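Local coordinates for protein beta-N-acetylhexosaminidase (Arthrobacter aurescens, PDB 3RCN) that probably hydrolyses terminal non-reducing N-acetyl-D-hexosamine residues from N-acetyl-beta-D-hexosaminides, as a member of glycosyl hydrolase family 20, at residues R159-V163 and A508-E512; M166-N170 and S479-W483. All blocks are in the same frame, centred on the assembly; numbering follows the deposited sequence. Where two conformers were deposited one is given.

Past the N-terminal mixed sheet and helix 95-109, the chain enters the barrel with strand 140-146, and helix 154-166 then supplies residues 159-163 to contact 1. The end of that helix and the loop after it supply residues 166-170 to contact 2. The chain then runs through the rest of the barrel to strand 449-456, which pairs with strand 140-146. Contact 2 closes its loop when residues 479-483 of helix 474-483 return; contact 1 closes a wider one, enclosing the first, once helix 491-508 has ended at residues 508-512. In the conformer considered, Met509 packs on Met166, and the centres of the two contacts are about 14 Å apart.

Contact 1 (R159-V163 and A508-E512); sequences RFIEV and AMGVE
Arg159 NH1 lies 3.0 Å from the backbone O of Met509, which sits at the edge of the guanidinium and near its plane. Bends at chi2 (-92°) and chi3 (103°) fold the arginine chain so that its end reaches this carbonyl; NH1 also has a long, weak ion pair with Asp155 of the second subunit. Glu162 OE1 makes a long ion pair with Arg159 NH2 (4.0 Å); its OE2 forms a salt bridge outside the contact, with Arg236. The selenomethionine Met509, modelled in two conformers, has in one of them its CE 3.6 Å from Glu162 CG, the two side chains crossing at about a right angle, and 4.1 Å from Val163 CG2. Val163 and Val511 meet tip to tip, CG2 to CG2 at 3.6 Å. These apolar contacts follow the end of helix 491-508, where Gly510, with positive phi (82°), completes a Schellman motif and turns the chain away, so that Met509 and Val511 on its two sides both reach helix 154-166. Phe472 touches both valines, while Phe160 faces strand 140-146 of the barrel and Ile161 packs on helix 223-235, leaving the helix held between barrel wall, neighbouring helix and the returning chain.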
ATOM      1  N   ARG A 159      -0.967  -5.976   1.734  1.00 23.08           N
ATOM      2  CA  ARG A 159      -2.294  -5.486   2.123  1.00 30.40           C
ATOM      3  C   ARG A 159      -3.406  -6.367   1.581  1.00 31.15           C
ATOM      4  O   ARG A 159      -4.382  -6.660   2.276  1.00 29.59           O
ATOM      5  CB  ARG A 159      -2.499  -4.038   1.675  1.00 32.56           C
ATOM      6  CG  ARG A 159      -2.012  -3.031   2.695  1.00 34.36           C
ATOM      7  CD  ARG A 159      -3.141  -2.632   3.614  1.00 37.49           C
ATOM      8  NE  ARG A 159      -3.057  -3.273   4.908  1.00 35.43           N
ATOM      9  CZ  ARG A 159      -4.045  -3.273   5.793  1.00 38.38           C
ATOM     10  NH1 ARG A 159      -5.185  -2.672   5.502  1.00 37.64           N
ATOM     11  NH2 ARG A 159      -3.906  -3.891   6.960  1.00 43.49           N
ATOM     12  N   PHE A 160      -3.260  -6.786   0.332  1.00 29.16           N
ATOM     13  CA  PHE A 160      -4.160  -7.771  -0.249  1.00 27.39           C
ATOM     14  C   PHE A 160      -4.170  -9.067   0.577  1.00 26.51           C
ATOM     15  O   PHE A 160      -5.226  -9.661   0.802  1.00 29.35           O
ATOM     16  CB  PHE A 160      -3.742  -8.054  -1.691  1.00 32.40           C
ATOM     17  CG  PHE A 160      -4.620  -9.053  -2.400  1.00 40.88           C
ATOM     18  CD1 PHE A 160      -5.798  -8.645  -3.016  1.00 39.66           C
ATOM     19  CD2 PHE A 160      -4.264 -10.398  -2.456  1.00 41.81           C
ATOM     20  CE1 PHE A 160      -6.607  -9.556  -3.661  1.00 41.06           C
ATOM     21  CE2 PHE A 160      -5.071 -11.315  -3.105  1.00 43.40           C
ATOM     22  CZ  PHE A 160      -6.243 -10.892  -3.710  1.00 48.23           C
ATOM     23  N   ILE A 161      -2.997  -9.491   1.040  1.00 23.21           N
ATOM     24  CA  ILE A 161      -2.887 -10.711   1.844  1.00 22.80           C
ATOM     25  C   ILE A 161      -3.591 -10.550   3.194  1.00 26.80           C
ATOM     26  O   ILE A 161      -4.239 -11.473   3.682  1.00 26.92           O
ATOM     27  CB  ILE A 161      -1.415 -11.109   2.079  1.00 19.16           C
ATOM     28  CG1 ILE A 161      -0.829 -11.724   0.810  1.00 29.15           C
ATOM     29  CG2 ILE A 161      -1.305 -12.080   3.243  1.00 17.12           C
ATOM     30  CD1 ILE A 161       0.688 -11.845   0.817  1.00 31.73           C
ATOM     31  N   GLU A 162      -3.474  -9.362   3.779  1.00 29.57           N
ATOM     32  CA  GLU A 162      -4.111  -9.065   5.057  1.00 29.95           C
ATOM     33  C   GLU A 162      -5.636  -9.132   4.941  1.00 32.81           C
ATOM     34  O   GLU A 162      -6.328  -9.669   5.821  1.00 29.68           O
ATOM     35  CB  GLU A 162      -3.670  -7.682   5.541  1.00 31.79           C
ATOM     36  CG  GLU A 162      -4.167  -7.323   6.927  1.00 47.58           C
ATOM     37  CD  GLU A 162      -3.328  -7.932   8.046  1.00 61.42           C
ATOM     38  OE1 GLU A 162      -2.391  -7.235   8.501  1.00 71.42           O
ATOM     39  OE2 GLU A 162      -3.609  -9.084   8.479  1.00 51.73           O
ATOM     40  N   VAL A 163      -6.157  -8.581   3.847  1.00 35.21           N
ATOM     41  CA  VAL A 163      -7.589  -8.651   3.570  1.00 34.79           C
ATOM     42  C   VAL A 163      -8.046 -10.093   3.321  1.00 35.54           C
ATOM     43  O   VAL A 163      -9.158 -10.467   3.697  1.00 35.51           O
ATOM     44  CB  VAL A 163      -7.982  -7.755   2.382  1.00 32.18           C
ATOM     45  CG1 VAL A 163      -9.443  -7.924   2.053  1.00 29.54           C
ATOM     46  CG2 VAL A 163      -7.672  -6.284   2.698  1.00 30.86           C
ATOM     47  N   ALA A 508     -12.676   0.032   6.184  1.00 26.16           N
ATOM     48  CA  ALA A 508     -11.695   0.212   7.239  1.00 28.56           C
ATOM     49  C   ALA A 508     -10.320  -0.360   6.855  1.00 35.57           C
ATOM     50  O   ALA A 508      -9.290   0.102   7.345  1.00 43.12           O
ATOM     51  CB  ALA A 508     -12.207  -0.400   8.552  1.00 19.36           C
HETATM   52  N   MSE A 509     -10.311  -1.360   5.977  0.60 33.93           N
HETATM   53  CA  MSE A 509      -9.068  -2.014   5.563  0.60 31.76           C
HETATM   54  C   MSE A 509      -8.469  -1.391   4.303  0.60 33.11           C
HETATM   55  O   MSE A 509      -7.493  -1.903   3.750  0.60 36.39           O
HETATM   56  CB  MSE A 509      -9.277  -3.519   5.359  0.60 26.60           C
HETATM   57  CG  MSE A 509      -9.708  -4.262   6.616  0.60 24.85           C
HETATM   58 SE   MSE A 509      -9.498  -6.205   6.491  0.55 26.33          SE
HETATM   59  CE  MSE A 509      -7.579  -6.302   6.838  0.60 36.54           C
ATOM     60  N   GLY A 510      -9.074  -0.308   3.832  1.00 28.39           N
ATOM     61  CA  GLY A 510      -8.562   0.403   2.675  1.00 25.18           C
ATOM     62  C   GLY A 510      -8.952  -0.195   1.335  1.00 30.71           C
ATOM     63  O   GLY A 510      -8.301   0.049   0.320  1.00 39.68           O
ATOM     64  N   VAL A 511     -10.026  -0.968   1.307  1.00 22.30           N
ATOM     65  CA  VAL A 511     -10.388  -1.656   0.078  1.00 29.87           C
ATOM     66  C   VAL A 511     -11.454  -0.877  -0.674  1.00 32.43           C
ATOM     67  O   VAL A 511     -12.558  -0.727  -0.171  1.00 31.61           O
ATOM     68  CB  VAL A 511     -10.938  -3.079   0.392  1.00 33.43           C
ATOM     69  CG1 VAL A 511     -11.366  -3.775  -0.879  1.00 29.85           C
ATOM     70  CG2 VAL A 511      -9.898  -3.900   1.133  1.00 26.04           C
ATOM     71  N   GLU A 512     -11.139  -0.400  -1.877  1.00 35.48           N
ATOM     72  CA  GLU A 512     -12.156   0.281  -2.657  1.00 43.13           C
ATOM     73  C   GLU A 512     -12.832  -0.746  -3.552  1.00 42.93           C
ATOM     74  O   GLU A 512     -12.293  -1.121  -4.580  1.00 39.25           O
ATOM     75  CB  GLU A 512     -11.532   1.360  -3.561  1.00 53.05           C
ATOM     76  CG  GLU A 512     -10.455   2.243  -2.908  1.00 67.58           C
ATOM     77  CD  GLU A 512      -9.985   3.406  -3.807  1.00 73.14           C
ATOM     78  OE1 GLU A 512      -8.753   3.591  -3.942  1.00 70.56           O
ATOM     79  OE2 GLU A 512     -10.840   4.140  -4.361  1.00 72.88           O
TER

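Contact 2 (M166-N170 and S479-W483); sequences MHKLN and SEVFW
The Schellman motif that ends helix 154-166 at Lys168 packs on the last turn of helix 474-483, near the seam where the first and last strands of the TIM barrel pair. Much of the contact is made by Lys168, laid over one face of the Trp483 indole. Its CD stands over the centre of the six-membered ring, 3.4 Å from the centroid and only 5° off the normal, a CH-pi contact, while CB covers the rim, 3.6 Å from Trp483 CE3. With CG of the tryptophan anti to the backbone N (chi1 -176°), the indole swings out to meet the lysine chain. The bend at chi4 (73°) carries NZ away to hydrogen-bond Thr104 OG1, and at 5.5 Å from the ring centroid NZ adds at most a weak cation-pi attraction. Trp483 NE1 hydrogen-bonds Asp134 OD1, which probably helps fix the rotation of the indole. Replacing Trp483 by an alanine would probably leave the lysine methylenes without their aromatic platform and Asp134 without its N-H partner.

Toward the start of the turn, Ser479 OG lies 3.5 Å from His167 CD2, at the ring edge; that hydroxyl is bonded to Ser476 O, and the imidazole is itself pinned at both nitrogens, ND1 by Val163 O and NE2 by His502. A water joins the backbones, donating to His167 O (3.0 Å) and Ser479 O (2.9 Å). Leu169 CD2 meets Phe482 CD2 obliquely at 4.0 Å. Around the pair, strand 140-146 is touched through Arg141 by Leu169, Phe482 and Trp483, helix 95-109 borders Lys168 through Tyr100, and helix 491-508 borders His167 through Leu506.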
HETATM    1  N   MSE A 166      -8.470 -11.997   6.586  1.00 29.51           N
HETATM    2  CA  MSE A 166      -9.642 -11.506   7.299  1.00 36.91           C
HETATM    3  C   MSE A 166     -10.893 -12.239   6.831  1.00 35.80           C
HETATM    4  O   MSE A 166     -11.878 -12.343   7.557  1.00 40.85           O
HETATM    5  CB  MSE A 166      -9.792  -9.991   7.113  1.00 45.48           C
HETATM    6  CG  MSE A 166     -10.956  -9.379   7.884  1.00 53.03           C
HETATM    7 SE   MSE A 166     -12.606  -9.264   6.839  0.50 40.69          SE
HETATM    8  CE  MSE A 166     -12.372  -7.411   6.129  1.00 14.70           C
ATOM      9  N   HIS A 167     -10.842 -12.746   5.608  1.00 34.52           N
ATOM     10  CA  HIS A 167     -11.928 -13.564   5.066  1.00 32.40           C
ATOM     11  C   HIS A 167     -11.708 -15.073   5.267  1.00 33.77           C
ATOM     12  O   HIS A 167     -12.505 -15.892   4.806  1.00 40.29           O
ATOM     13  CB  HIS A 167     -12.163 -13.232   3.599  1.00 26.41           C
ATOM     14  CG  HIS A 167     -12.718 -11.861   3.380  1.00 36.53           C
ATOM     15  ND1 HIS A 167     -11.917 -10.749   3.241  1.00 43.36           N
ATOM     16  CD2 HIS A 167     -13.995 -11.424   3.302  1.00 40.32           C
ATOM     17  CE1 HIS A 167     -12.680  -9.682   3.066  1.00 34.72           C
ATOM     18  NE2 HIS A 167     -13.942 -10.065   3.099  1.00 39.13           N
ATOM     19  N   LYS A 168     -10.634 -15.416   5.976  1.00 24.39           N
ATOM     20  CA  LYS A 168     -10.281 -16.794   6.295  1.00 23.83           C
ATOM     21  C   LYS A 168      -9.888 -17.614   5.069  1.00 27.94           C
ATOM     22  O   LYS A 168      -9.983 -18.824   5.090  1.00 28.70           O
ATOM     23  CB  LYS A 168     -11.445 -17.479   7.017  1.00 29.14           C
ATOM     24  CG  LYS A 168     -11.766 -16.926   8.425  1.00 33.61           C
ATOM     25  CD  LYS A 168     -12.929 -17.706   9.072  1.00 39.72           C
ATOM     26  CE  LYS A 168     -13.122 -17.406  10.565  1.00 36.39           C
ATOM     27  NZ  LYS A 168     -13.699 -16.060  10.840  1.00 33.27           N
ATOM     28  N   LEU A 169      -9.434 -16.938   4.017  1.00 28.10           N
ATOM     29  CA  LEU A 169      -8.857 -17.586   2.851  1.00 25.44           C
ATOM     30  C   LEU A 169      -7.460 -18.050   3.224  1.00 32.73           C
ATOM     31  O   LEU A 169      -6.695 -17.277   3.804  1.00 28.90           O
ATOM     32  CB  LEU A 169      -8.804 -16.626   1.662  1.00 22.53           C
ATOM     33  CG  LEU A 169     -10.199 -16.193   1.193  1.00 33.73           C
ATOM     34  CD1 LEU A 169     -10.151 -14.997   0.267  1.00 38.29           C
ATOM     35  CD2 LEU A 169     -10.940 -17.344   0.532  1.00 26.87           C
ATOM     36  N   ASN A 170      -7.180 -19.339   2.997  1.00 35.54           N
ATOM     37  CA  ASN A 170      -5.861 -19.918   3.262  1.00 28.26           C
ATOM     38  C   ASN A 170      -4.866 -20.149   2.106  1.00 30.79           C
ATOM     39  O   ASN A 170      -3.748 -20.583   2.353  1.00 33.37           O
ATOM     40  CB  ASN A 170      -5.986 -21.172   4.122  1.00 34.04           C
ATOM     41  CG  ASN A 170      -6.719 -22.281   3.422  1.00 39.43           C
ATOM     42  OD1 ASN A 170      -7.053 -22.175   2.242  1.00 39.63           O
ATOM     43  ND2 ASN A 170      -6.969 -23.365   4.146  1.00 40.06           N
ATOM     44  N   SER A 479     -15.703 -16.019  -0.148  1.00 32.63           N
ATOM     45  CA  SER A 479     -15.073 -16.497   1.083  1.00 36.23           C
ATOM     46  C   SER A 479     -16.080 -17.259   1.937  1.00 40.94           C
ATOM     47  O   SER A 479     -15.708 -18.193   2.652  1.00 45.18           O
ATOM     48  CB  SER A 479     -14.440 -15.354   1.893  1.00 40.78           C
ATOM     49  OG  SER A 479     -15.415 -14.569   2.575  1.00 43.95           O
ATOM     50  N   GLU A 480     -17.352 -16.862   1.859  1.00 34.77           N
ATOM     51  CA  GLU A 480     -18.410 -17.542   2.605  1.00 36.53           C
ATOM     52  C   GLU A 480     -18.728 -18.905   1.984  1.00 42.81           C
ATOM     53  O   GLU A 480     -18.878 -19.911   2.682  1.00 40.04           O
ATOM     54  CB  GLU A 480     -19.674 -16.682   2.688  1.00 29.29           C
ATOM     55  CG  GLU A 480     -20.782 -17.347   3.487  1.00 36.27           C
ATOM     56  CD  GLU A 480     -21.675 -16.368   4.244  1.00 42.19           C
ATOM     57  OE1 GLU A 480     -21.142 -15.577   5.048  1.00 43.21           O
ATOM     58  OE2 GLU A 480     -22.909 -16.404   4.045  1.00 39.35           O
ATOM     59  N   VAL A 481     -18.832 -18.925   0.662  1.00 42.88           N
ATOM     60  CA  VAL A 481     -19.047 -20.167  -0.057  1.00 39.17           C
ATOM     61  C   VAL A 481     -17.967 -21.188   0.314  1.00 37.17           C
ATOM     62  O   VAL A 481     -18.268 -22.355   0.514  1.00 37.49           O
ATOM     63  CB  VAL A 481     -19.089 -19.933  -1.587  1.00 37.34           C
ATOM     64  CG1 VAL A 481     -19.106 -21.256  -2.341  1.00 20.09           C
ATOM     65  CG2 VAL A 481     -20.288 -19.056  -1.970  1.00 24.33           C
ATOM     66  N   PHE A 482     -16.718 -20.740   0.442  1.00 35.48           N
ATOM     67  CA  PHE A 482     -15.607 -21.640   0.785  1.00 28.91           C
ATOM     68  C   PHE A 482     -15.559 -22.051   2.253  1.00 32.72           C
ATOM     69  O   PHE A 482     -15.154 -23.168   2.569  1.00 38.26           O
ATOM     70  CB  PHE A 482     -14.252 -21.019   0.432  1.00 23.96           C
ATOM     71  CG  PHE A 482     -14.059 -20.767  -1.033  1.00 28.00           C
ATOM     72  CD1 PHE A 482     -15.060 -21.062  -1.939  1.00 24.53           C
ATOM     73  CD2 PHE A 482     -12.865 -20.228  -1.502  1.00 31.21           C
ATOM     74  CE1 PHE A 482     -14.876 -20.828  -3.296  1.00 30.42           C
ATOM     75  CE2 PHE A 482     -12.675 -19.985  -2.848  1.00 33.53           C
ATOM     76  CZ  PHE A 482     -13.684 -20.287  -3.751  1.00 32.07           C
ATOM     77  N   TRP A 483     -15.815 -21.101   3.146  1.00 31.92           N
ATOM     78  CA  TRP A 483     -15.817 -21.367   4.582  1.00 32.61           C
ATOM     79  C   TRP A 483     -17.088 -21.966   5.208  1.00 34.02           C
ATOM     80  O   TRP A 483     -17.031 -22.983   5.907  1.00 32.74           O
ATOM     81  CB  TRP A 483     -15.418 -20.096   5.357  1.00 27.06           C
ATOM     82  CG  TRP A 483     -15.325 -20.348   6.812  1.00 27.77           C
ATOM     83  CD1 TRP A 483     -16.353 -20.362   7.707  1.00 28.00           C
ATOM     84  CD2 TRP A 483     -14.147 -20.685   7.544  1.00 32.10           C
ATOM     85  NE1 TRP A 483     -15.881 -20.658   8.963  1.00 30.56           N
ATOM     86  CE2 TRP A 483     -14.528 -20.865   8.889  1.00 33.80           C
ATOM     87  CE3 TRP A 483     -12.806 -20.852   7.195  1.00 33.71           C
ATOM     88  CZ2 TRP A 483     -13.619 -21.201   9.883  1.00 38.17           C
ATOM     89  CZ3 TRP A 483     -11.903 -21.187   8.181  1.00 36.80           C
ATOM     90  CH2 TRP A 483     -12.312 -21.359   9.512  1.00 39.82           C
TER
HETATM   91  O   HOH W   1     -12.962 -18.503   3.464  1.00 25.51           O